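Local coordinates for protein beta-lactamase (Burkholderia cenocepacia, PDB 5E2G) that probably hydrolyses beta-lactam antibiotics to substituted beta-amino acids, as a member of the class C beta-lactamase family, at residues V63-T68 against R146-V151; L107-P112 against G256-G261. All blocks are in the same frame, centred on the assembly; numbering follows the deposited sequence.

From the N terminus, the chain first lays down residues 63-68 at the start of helix 64-77; they meet 146-151, whose nearer end is 78 residues further on, closing the loop of contact 1. Inside that loop lies segment 107-112, the end of helix 104-108 and the turn that follows; it meets strand 256-260 in contact 2, well beyond 151. The segments therefore alternate, and the two loops cross rather than nest. Contact 1 joins two helix starts in the helical region, and contact 2 ties a helix end to the antiparallel sheet. Their centres are about 11 Å apart, and they touch: Lys147 N lies 2.8 Å from His110 O, a probable hydrogen bond, and the rings of Tyr148 and His110 meet.

Contact 1: V63-T68 against R146-V151; sequences VSKTLT and RKYSNV
A polar contact between side chains joins the beginning of helix 64-77 to the loop that leads into helix 150-164, near the middle of the chain. Lys65 spans almost the whole gap: its CG lies beside the backbone N and the chain runs extended from there (chi2 165°, chi3 174°), which carries NZ out from the helix to the opposing loop. There Lys65 NZ makes a weak hydrogen bond to Asn150 OD1 at 3.4 Å, the two side chains crossing at about a right angle. The carbon before it joins in, Lys65 CE lying 3.5 Å from Asn150 OD1. Tyr148 comes from the opposite direction and brings its ring obliquely against Lys65 NZ, with Tyr148 CE2 3.4 Å from that nitrogen. Tyr148 OH also lies 3.4 Å from Lys65 NZ, and Tyr148 OH is hydrogen-bonded to Lys313 NZ. Beside Lys65, Ser62 OG is a further, weak partner of NZ. On the loop side, Ser149 caps the helix that follows, its OG accepting a weak bond from Val151 N at 3.1 Å. Ser62 and Lys65 fit the SxxK motif, and Tyr148 and Asn150 the YxN motif, of class C beta-lactamases. Lys65 NZ is thus gathered among Asn150 OD1, Ser62 OG and the ring and hydroxyl of Tyr148, with Lys313 on that hydroxyl, a polar cluster consistent with the catalytic centre of the family.

Contact 2: L107-P112 against G256-G261; sequences LGTHTP and GYFRAG
Thr111 lays its methyl over one face of the Phe258 ring, with Thr111 CG2 4.0 Å from the ring centroid and 13° off the normal, a CH-pi contact. The two side chains approach from opposite directions. Thr109, from the same turn, crosses Phe258 at about a right angle and reaches the ring obliquely, its OG1 3.3 Å from Phe258 CE1 and its CB 3.7 Å from that same carbon. Its methyl meets the neighbouring residue as well: Thr109 CG2 lies 4.1 Å from Tyr257 CD2. In both threonines the hydroxyl sits between the backbone N and the carbonyl carbon, which, with the turn of the backbone, leaves the two oxygens facing each other. Thr111 OG1 then donates to Thr109 OG1 at 2.7 Å, and Thr109 OG1 in turn hydrogen-bonds to Leu105 O in the helix before the turn. Tyr257 and Phe258 can both face the turn because they form a classic beta bulge opposite Gln265, placing two consecutive aromatics on one side of strand 256-260. The contact thus packs the turn after helix 104-108 against this strand of the antiparallel sheet. Chained from Thr111 through Thr109 to Leu105 O, the linked hydroxyls have their polarity met within the turn and its helix, so both can lie against Phe258 CE1, Thr111 OG1 at 3.6 Å, while the Thr111 methyl covers the ring face.

Contact 1: V63-T68 against R146-V151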
loop_
_atom_site.group_PDB
_atom_site.type_symbol
_atom_site.label_atom_id
_atom_site.label_comp_id
_atom_site.label_asym_id
_atom_site.label_seq_id
_atom_site.Cartn_x
_atom_site.Cartn_y
_atom_site.Cartn_z
ATOM N N VAL A 63 1.425 2.202 1.247
ATOM C CA VAL A 63 1.124 0.781 1.170
ATOM C C VAL A 63 -0.069 0.460 2.065
ATOM O O VAL A 63 -0.772 -0.530 1.837
ATOM C CB VAL A 63 2.372 -0.059 1.529
ATOM C CG1 VAL A 63 2.068 -1.544 1.419
ATOM C CG2 VAL A 63 3.538 0.300 0.619
ATOM N N SER A 64 -0.336 1.305 3.069
ATOM C CA SER A 64 -1.570 1.200 3.844
ATOM C C SER A 64 -2.787 1.086 2.936
ATOM O O SER A 64 -3.706 0.315 3.212
ATOM C CB SER A 64 -1.723 2.419 4.758
ATOM O OG SER A 64 -0.618 2.586 5.624
ATOM N N LYS A 65 -2.797 1.835 1.835
ATOM C CA LYS A 65 -3.944 1.854 0.937
ATOM C C LYS A 65 -4.223 0.495 0.297
ATOM O O LYS A 65 -5.347 0.261 -0.155
ATOM C CB LYS A 65 -3.724 2.902 -0.148
ATOM C CG LYS A 65 -3.224 4.241 0.363
ATOM C CD LYS A 65 -2.676 5.100 -0.785
ATOM C CE LYS A 65 -2.304 6.516 -0.317
ATOM N NZ LYS A 65 -1.858 7.380 -1.449
ATOM N N THR A 66 -3.238 -0.405 0.233
ATOM C CA THR A 66 -3.543 -1.735 -0.283
ATOM C C THR A 66 -4.448 -2.497 0.673
ATOM O O THR A 66 -5.285 -3.288 0.228
ATOM C CB THR A 66 -2.265 -2.539 -0.564
ATOM O OG1 THR A 66 -1.529 -2.760 0.640
ATOM C CG2 THR A 66 -1.385 -1.813 -1.575
ATOM N N LEU A 67 -4.317 -2.254 1.984
ATOM C CA LEU A 67 -5.181 -2.930 2.947
ATOM C C LEU A 67 -6.568 -2.314 2.963
ATOM O O LEU A 67 -7.570 -3.031 3.058
ATOM C CB LEU A 67 -4.548 -2.884 4.338
ATOM C CG LEU A 67 -3.267 -3.721 4.412
ATOM C CD1 LEU A 67 -2.284 -3.149 5.424
ATOM C CD2 LEU A 67 -3.605 -5.166 4.735
ATOM N N THR A 68 -6.637 -0.988 2.857
ATOM C CA THR A 68 -7.919 -0.316 2.681
ATOM C C THR A 68 -8.647 -0.830 1.442
ATOM O O THR A 68 -9.848 -1.115 1.492
ATOM C CB THR A 68 -7.698 1.191 2.588
ATOM O OG1 THR A 68 -7.013 1.643 3.763
ATOM C CG2 THR A 68 -9.023 1.911 2.481
ATOM N N ARG A 146 -5.102 10.176 -13.902
ATOM C CA ARG A 146 -4.567 9.557 -12.700
ATOM C C ARG A 146 -3.679 10.566 -11.989
ATOM O O ARG A 146 -2.710 11.065 -12.570
ATOM C CB ARG A 146 -3.780 8.294 -13.032
ATOM C CG ARG A 146 -3.247 7.568 -11.806
ATOM C CD ARG A 146 -2.443 6.352 -12.219
ATOM N NE ARG A 146 -1.911 5.595 -11.093
ATOM C CZ ARG A 146 -0.825 5.927 -10.399
ATOM N NH1 ARG A 146 -0.146 7.028 -10.691
ATOM N NH2 ARG A 146 -0.426 5.153 -9.397
ATOM N N LYS A 147 -3.996 10.847 -10.731
ATOM C CA LYS A 147 -3.279 11.851 -9.962
ATOM C C LYS A 147 -3.182 11.358 -8.530
ATOM O O LYS A 147 -4.206 11.190 -7.863
ATOM C CB LYS A 147 -3.995 13.202 -10.037
ATOM C CG LYS A 147 -3.407 14.281 -9.158
ATOM C CD LYS A 147 -2.001 14.594 -9.562
ATOM C CE LYS A 147 -1.429 15.651 -8.657
ATOM N NZ LYS A 147 -2.185 16.920 -8.817
ATOM N N TYR A 148 -1.955 11.122 -8.071
ATOM C CA TYR A 148 -1.726 10.556 -6.748
ATOM C C TYR A 148 -2.196 11.510 -5.655
ATOM O O TYR A 148 -1.872 12.697 -5.677
ATOM C CB TYR A 148 -0.247 10.240 -6.573
ATOM C CG TYR A 148 -0.030 9.062 -5.675
ATOM C CD1 TYR A 148 -0.381 7.786 -6.097
ATOM C CD2 TYR A 148 0.499 9.217 -4.394
ATOM C CE1 TYR A 148 -0.209 6.695 -5.282
ATOM C CE2 TYR A 148 0.682 8.125 -3.567
ATOM C CZ TYR A 148 0.325 6.864 -4.023
ATOM O OH TYR A 148 0.496 5.764 -3.229
ATOM N N SER A 149 -2.952 10.982 -4.688
ATOM C CA SER A 149 -3.642 11.823 -3.710
ATOM C C SER A 149 -4.142 11.029 -2.501
ATOM O O SER A 149 -4.748 9.960 -2.652
ATOM C CB SER A 149 -4.816 12.549 -4.385
ATOM O OG SER A 149 -5.724 13.079 -3.436
ATOM N N ASN A 150 -3.894 11.552 -1.292
ATOM C CA ASN A 150 -4.397 10.930 -0.070
ATOM C C ASN A 150 -5.888 11.167 0.131
ATOM O O ASN A 150 -6.524 10.427 0.885
ATOM C CB ASN A 150 -3.638 11.454 1.153
ATOM C CG ASN A 150 -2.216 10.939 1.232
ATOM O OD1 ASN A 150 -1.939 9.792 0.901
ATOM N ND2 ASN A 150 -1.308 11.786 1.691
ATOM N N VAL A 151 -6.454 12.186 -0.521
ATOM C CA VAL A 151 -7.883 12.471 -0.388
ATOM C C VAL A 151 -8.726 11.409 -1.087
ATOM O O VAL A 151 -9.816 11.059 -0.620
ATOM C CB VAL A 151 -8.189 13.879 -0.924
ATOM C CG1 VAL A 151 -9.687 14.079 -1.051
ATOM C CG2 VAL A 151 -7.581 14.925 -0.011
#

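Contact 2: L107-P112 against G256-G261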
loop_
_atom_site.group_PDB
_atom_site.type_symbol
_atom_site.label_atom_id
_atom_site.label_comp_id
_atom_site.label_asym_id
_atom_site.label_seq_id
_atom_site.Cartn_x
_atom_site.Cartn_y
_atom_site.Cartn_z
ATOM N N LEU A 107 -11.961 6.609 -6.533
ATOM C CA LEU A 107 -11.108 6.882 -5.383
ATOM C C LEU A 107 -10.004 5.836 -5.232
ATOM O O LEU A 107 -8.903 6.162 -4.778
ATOM C CB LEU A 107 -11.961 6.956 -4.118
ATOM C CG LEU A 107 -13.010 8.066 -4.173
ATOM C CD1 LEU A 107 -13.946 7.990 -2.982
ATOM C CD2 LEU A 107 -12.328 9.427 -4.246
ATOM N N GLY A 108 -10.272 4.588 -5.602
ATOM C CA GLY A 108 -9.299 3.529 -5.461
ATOM C C GLY A 108 -8.343 3.393 -6.613
ATOM O O GLY A 108 -7.467 2.523 -6.603
ATOM N N THR A 109 -8.485 4.242 -7.623
ATOM C CA THR A 109 -7.619 4.215 -8.790
ATOM C C THR A 109 -6.909 5.547 -9.013
ATOM O O THR A 109 -6.209 5.698 -10.019
ATOM C CB THR A 109 -8.424 3.814 -10.038
ATOM O OG1 THR A 109 -9.485 4.755 -10.265
ATOM C CG2 THR A 109 -9.022 2.413 -9.871
ATOM N N HIS A 110 -7.054 6.502 -8.085
ATOM C CA HIS A 110 -6.465 7.844 -8.185
ATOM C C HIS A 110 -7.018 8.626 -9.373
ATOM O O HIS A 110 -6.322 9.464 -9.947
ATOM C CB HIS A 110 -4.931 7.804 -8.268
ATOM C CG HIS A 110 -4.283 6.931 -7.237
ATOM N ND1 HIS A 110 -4.316 7.217 -5.889
ATOM C CD2 HIS A 110 -3.571 5.789 -7.362
ATOM C CE1 HIS A 110 -3.661 6.282 -5.227
ATOM N NE2 HIS A 110 -3.201 5.401 -6.097
ATOM N N THR A 111 -8.270 8.373 -9.755
ATOM C CA THR A 111 -8.841 9.087 -10.893
ATOM C C THR A 111 -10.072 9.939 -10.580
ATOM O O THR A 111 -10.904 10.124 -11.480
ATOM C CB THR A 111 -9.217 8.094 -11.997
ATOM O OG1 THR A 111 -10.081 7.082 -11.460
ATOM C CG2 THR A 111 -7.988 7.439 -12.570
ATOM N N PRO A 112 -10.240 10.500 -9.369
ATOM C CA PRO A 112 -11.479 11.254 -9.100
ATOM C C PRO A 112 -11.603 12.538 -9.914
ATOM O O PRO A 112 -12.725 13.011 -10.131
ATOM C CB PRO A 112 -11.391 11.541 -7.595
ATOM C CG PRO A 112 -9.951 11.654 -7.344
ATOM C CD PRO A 112 -9.319 10.601 -8.218
ATOM N N GLY A 256 -7.435 -4.998 -13.328
ATOM C CA GLY A 256 -6.821 -3.873 -14.016
ATOM C C GLY A 256 -7.847 -2.926 -14.606
ATOM O O GLY A 256 -8.611 -3.324 -15.486
ATOM N N TYR A 257 -7.881 -1.678 -14.137
ATOM C CA TYR A 257 -8.923 -0.720 -14.503
ATOM C C TYR A 257 -8.476 0.363 -15.474
ATOM O O TYR A 257 -9.278 0.790 -16.313
ATOM C CB TYR A 257 -9.480 -0.051 -13.243
ATOM C CG TYR A 257 -10.248 -0.991 -12.353
ATOM C CD1 TYR A 257 -11.502 -1.452 -12.721
ATOM C CD2 TYR A 257 -9.719 -1.420 -11.140
ATOM C CE1 TYR A 257 -12.217 -2.318 -11.897
ATOM C CE2 TYR A 257 -10.421 -2.281 -10.312
ATOM C CZ TYR A 257 -11.668 -2.727 -10.691
ATOM O OH TYR A 257 -12.363 -3.581 -9.869
ATOM N N PHE A 258 -7.236 0.853 -15.359
ATOM C CA PHE A 258 -6.744 1.942 -16.194
ATOM C C PHE A 258 -5.320 1.669 -16.641
ATOM O O PHE A 258 -4.524 1.099 -15.894
ATOM C CB PHE A 258 -6.721 3.287 -15.463
ATOM C CG PHE A 258 -8.069 3.818 -15.088
ATOM C CD1 PHE A 258 -8.595 3.581 -13.821
ATOM C CD2 PHE A 258 -8.791 4.596 -15.980
ATOM C CE1 PHE A 258 -9.836 4.087 -13.461
ATOM C CE2 PHE A 258 -10.026 5.110 -15.631
ATOM C CZ PHE A 258 -10.552 4.852 -14.368
ATOM N N ARG A 259 -4.997 2.106 -17.855
ATOM C CA ARG A 259 -3.615 2.365 -18.232
ATOM C C ARG A 259 -3.280 3.809 -17.901
ATOM O O ARG A 259 -4.073 4.710 -18.176
ATOM C CB ARG A 259 -3.376 2.146 -19.725
ATOM C CG ARG A 259 -3.947 0.884 -20.271
ATOM C CD ARG A 259 -3.246 -0.337 -19.736
ATOM N NE ARG A 259 -3.806 -1.526 -20.367
ATOM C CZ ARG A 259 -3.439 -2.766 -20.093
ATOM N NH1 ARG A 259 -2.498 -2.982 -19.187
ATOM N NH2 ARG A 259 -4.008 -3.782 -20.734
ATOM N N ALA A 260 -2.105 4.030 -17.316
ATOM C CA ALA A 260 -1.560 5.380 -17.169
ATOM C C ALA A 260 -0.084 5.304 -17.521
ATOM O O ALA A 260 0.705 4.730 -16.765
ATOM C CB ALA A 260 -1.768 5.934 -15.761
ATOM N N GLY A 261 0.286 5.863 -18.670
ATOM C CA GLY A 261 1.605 5.653 -19.210
ATOM C C GLY A 261 1.963 4.179 -19.225
ATOM O O GLY A 261 1.210 3.341 -19.724
#